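Long-range contact in Exo-1,5-alpha-l-arabinofuranobiosidase (Gibberella zeae, PDB 2YDT), which probably releases arabinobiose from the ends of alpha-1,5-linked L-arabinan chains, and is bound here to an iminosugar inhibitor: residues P153-F158 against S171-N176. Sequence-based numbering, arbitrary orientation.
Sequences PVWEPF and SDQRDN. With EDG (1,4-dideoxy-1,4-imino-L-arabinitol), chain B.
Trp155 and Ser171 form a hydrogen-bonded pair where the hairpin of strands 154-162 and 165-172 opens into the sugar pocket of this six-bladed beta-propeller; strand 154-162 is the innermost of its blade, next to the propeller axis. Each backbone N donates to the other's O, and Gln173 N adds a third bond to Pro153 O. The tight part lies on the Trp155 face. The broad, flat indole gives the iminosugar's hydroxymethyl carbon a surface: EDG C5' sits over its centre, 3.5 Å above the plane, while Pro153 CB backs the opposite face toward the rim. Gln173, extended beyond CG, brings OE1 to the indole edge, where Trp155 NE1 donates to it at 3.0 Å, almost in the ring plane. Arg209 also donates to OE1 and the Asn148 carbonyl accepts from NE2, which together should fix the amide's rotation. Further along the hairpin, the small Ser171 lets its OG donate to Glu156 OE1 at 2.8 Å, while Met212 N donates to OG. The same OE1 receives EDG O2' at 2.6 Å, so Ser171 probably helps position the carboxyl group that binds the inhibitor. On the Val154-Asp172 face the contact is looser and partly reached by solvent at Arg174. Val154, branched and suited to a strand, lays CG1 over one face of the guanidinium, off centre toward NE, 3.5 Å above its plane. Bent at chi3 (-59°), Arg174 folds back to grip Asp172 side-on in a salt bridge. Asp172 OD1 also closes an Asx turn, taking Arg174 N and Arg174 NE from opposite faces of the carboxylate plane.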
loop_
_atom_site.group_PDB
_atom_site.type_symbol
_atom_site.label_atom_id
_atom_site.label_comp_id
_atom_site.label_asym_id
_atom_site.label_seq_id
_atom_site.Cartn_x
_atom_site.Cartn_y
_atom_site.Cartn_z
ATOM N N PRO A 153 -6.729 3.127 -16.982
ATOM C CA PRO A 153 -6.294 3.813 -15.755
ATOM C C PRO A 153 -4.943 3.386 -15.191
ATOM O O PRO A 153 -4.423 2.317 -15.509
ATOM C CB PRO A 153 -7.405 3.492 -14.750
ATOM C CG PRO A 153 -7.909 2.148 -15.206
ATOM C CD PRO A 153 -7.862 2.233 -16.720
ATOM N N VAL A 154 -4.432 4.229 -14.309
ATOM C CA VAL A 154 -3.321 3.900 -13.437
ATOM C C VAL A 154 -3.803 3.937 -11.998
ATOM O O VAL A 154 -4.778 4.642 -11.665
ATOM C CB VAL A 154 -2.130 4.876 -13.663
ATOM C CG1 VAL A 154 -1.585 4.708 -15.108
ATOM C CG2 VAL A 154 -2.524 6.342 -13.389
ATOM N N TRP A 155 -3.101 3.210 -11.127
ATOM C CA TRP A 155 -3.554 3.052 -9.743
ATOM C C TRP A 155 -2.426 2.750 -8.775
ATOM O O TRP A 155 -1.386 2.212 -9.141
ATOM C CB TRP A 155 -4.482 1.855 -9.583
ATOM C CG TRP A 155 -5.459 1.464 -10.690
ATOM C CD1 TRP A 155 -5.216 0.582 -11.741
ATOM C CD2 TRP A 155 -6.852 1.758 -10.742
ATOM N NE1 TRP A 155 -6.372 0.374 -12.440
ATOM C CE2 TRP A 155 -7.396 1.053 -11.839
ATOM C CE3 TRP A 155 -7.697 2.561 -9.972
ATOM C CZ2 TRP A 155 -8.785 1.081 -12.133
ATOM C CZ3 TRP A 155 -9.041 2.629 -10.282
ATOM C CH2 TRP A 155 -9.577 1.903 -11.360
ATOM N N GLU A 156 -2.691 3.020 -7.510
ATOM C CA GLU A 156 -2.021 2.313 -6.391
ATOM C C GLU A 156 -0.517 2.541 -6.248
ATOM O O GLU A 156 0.272 1.562 -6.261
ATOM C CB GLU A 156 -2.334 0.790 -6.447
ATOM C CG GLU A 156 -3.845 0.510 -6.228
ATOM C CD GLU A 156 -4.455 -0.667 -7.002
ATOM O OE1 GLU A 156 -3.784 -1.308 -7.826
ATOM O OE2 GLU A 156 -5.660 -0.929 -6.736
ATOM N N PRO A 157 -0.102 3.805 -6.066
ATOM C CA PRO A 157 1.335 4.070 -5.880
ATOM C C PRO A 157 1.954 3.474 -4.629
ATOM O O PRO A 157 1.342 3.459 -3.551
ATOM C CB PRO A 157 1.426 5.596 -5.824
ATOM C CG PRO A 157 0.051 6.006 -5.274
ATOM C CD PRO A 157 -0.914 5.030 -5.925
ATOM N N PHE A 158 3.212 3.075 -4.746
ATOM C CA PHE A 158 4.018 2.636 -3.609
ATOM C C PHE A 158 5.441 3.200 -3.800
ATOM O O PHE A 158 6.035 3.062 -4.868
ATOM C CB PHE A 158 4.065 1.104 -3.457
ATOM C CG PHE A 158 4.770 0.653 -2.201
ATOM C CD1 PHE A 158 4.090 0.549 -1.022
ATOM C CD2 PHE A 158 6.140 0.362 -2.210
ATOM C CE1 PHE A 158 4.722 0.196 0.129
ATOM C CE2 PHE A 158 6.795 0.007 -1.071
ATOM C CZ PHE A 158 6.099 -0.072 0.121
ATOM N N SER A 171 0.188 0.247 -10.579
ATOM C CA SER A 171 -0.626 -0.602 -11.454
ATOM C C SER A 171 -1.023 0.180 -12.696
ATOM O O SER A 171 -1.430 1.339 -12.593
ATOM C CB SER A 171 -1.892 -1.068 -10.720
ATOM O OG SER A 171 -1.586 -1.660 -9.456
ATOM N N ASP A 172 -0.959 -0.456 -13.876
ATOM C CA ASP A 172 -1.024 0.284 -15.154
ATOM C C ASP A 172 -1.854 -0.491 -16.144
ATOM O O ASP A 172 -1.457 -1.613 -16.566
ATOM C CB ASP A 172 0.392 0.474 -15.647
ATOM C CG ASP A 172 0.526 1.395 -16.857
ATOM O OD1 ASP A 172 -0.502 1.885 -17.360
ATOM O OD2 ASP A 172 1.697 1.640 -17.242
ATOM N N GLN A 173 -2.952 0.123 -16.592
ATOM C CA GLN A 173 -3.804 -0.474 -17.631
ATOM C C GLN A 173 -3.594 0.157 -19.002
ATOM O O GLN A 173 -4.344 -0.147 -19.919
ATOM C CB GLN A 173 -5.320 -0.358 -17.272
ATOM C CG GLN A 173 -5.705 -1.157 -16.028
ATOM C CD GLN A 173 -7.201 -1.334 -15.771
ATOM O OE1 GLN A 173 -7.606 -1.312 -14.603
ATOM N NE2 GLN A 173 -8.024 -1.547 -16.841
ATOM N N ARG A 174 -2.572 0.976 -19.180
ATOM C CA ARG A 174 -2.418 1.739 -20.439
ATOM C C ARG A 174 -1.952 0.878 -21.624
ATOM O O ARG A 174 -2.127 1.309 -22.767
ATOM C CB ARG A 174 -1.495 2.935 -20.225
ATOM C CG ARG A 174 -2.136 4.011 -19.326
ATOM C CD ARG A 174 -1.155 5.102 -18.914
ATOM N NE ARG A 174 -0.024 4.543 -18.188
ATOM C CZ ARG A 174 0.981 5.242 -17.653
ATOM N NH1 ARG A 174 0.987 6.578 -17.645
ATOM N NH2 ARG A 174 1.978 4.583 -17.087
ATOM N N ASP A 175 -1.383 -0.304 -21.375
ATOM C CA ASP A 175 -0.985 -1.242 -22.463
ATOM C C ASP A 175 -2.216 -2.126 -22.744
ATOM O O ASP A 175 -2.200 -3.339 -22.569
ATOM C CB ASP A 175 0.249 -2.028 -21.963
ATOM C CG ASP A 175 1.015 -2.750 -23.032
ATOM O OD1 ASP A 175 2.028 -3.400 -22.620
ATOM O OD2 ASP A 175 0.664 -2.650 -24.234
ATOM N N ASN A 176 -3.309 -1.471 -23.109
ATOM C CA ASN A 176 -4.652 -2.040 -23.029
ATOM C C ASN A 176 -5.004 -3.016 -24.134
ATOM O O ASN A 176 -6.059 -3.640 -24.046
ATOM C CB ASN A 176 -5.740 -0.971 -22.900
ATOM C CG ASN A 176 -5.820 -0.048 -24.120
ATOM O OD1 ASN A 176 -4.819 0.192 -24.776
ATOM N ND2 ASN A 176 -7.018 0.433 -24.437
HETATM O "O2'" EDG B . -4.698 -3.452 -9.062
HETATM C "C2'" EDG B . -6.136 -3.576 -9.253
HETATM C "C1'" EDG B . -6.794 -3.944 -7.938
HETATM N "N4'" EDG B . -7.600 -2.773 -7.569
HETATM C "C3'" EDG B . -6.799 -2.275 -9.726
HETATM O "O3'" EDG B . -7.218 -2.294 -11.109
HETATM C "C4'" EDG B . -8.026 -2.132 -8.807
HETATM C "C5'" EDG B . -8.528 -0.728 -8.605
HETATM O "O5'" EDG B . -9.796 -0.821 -7.972
#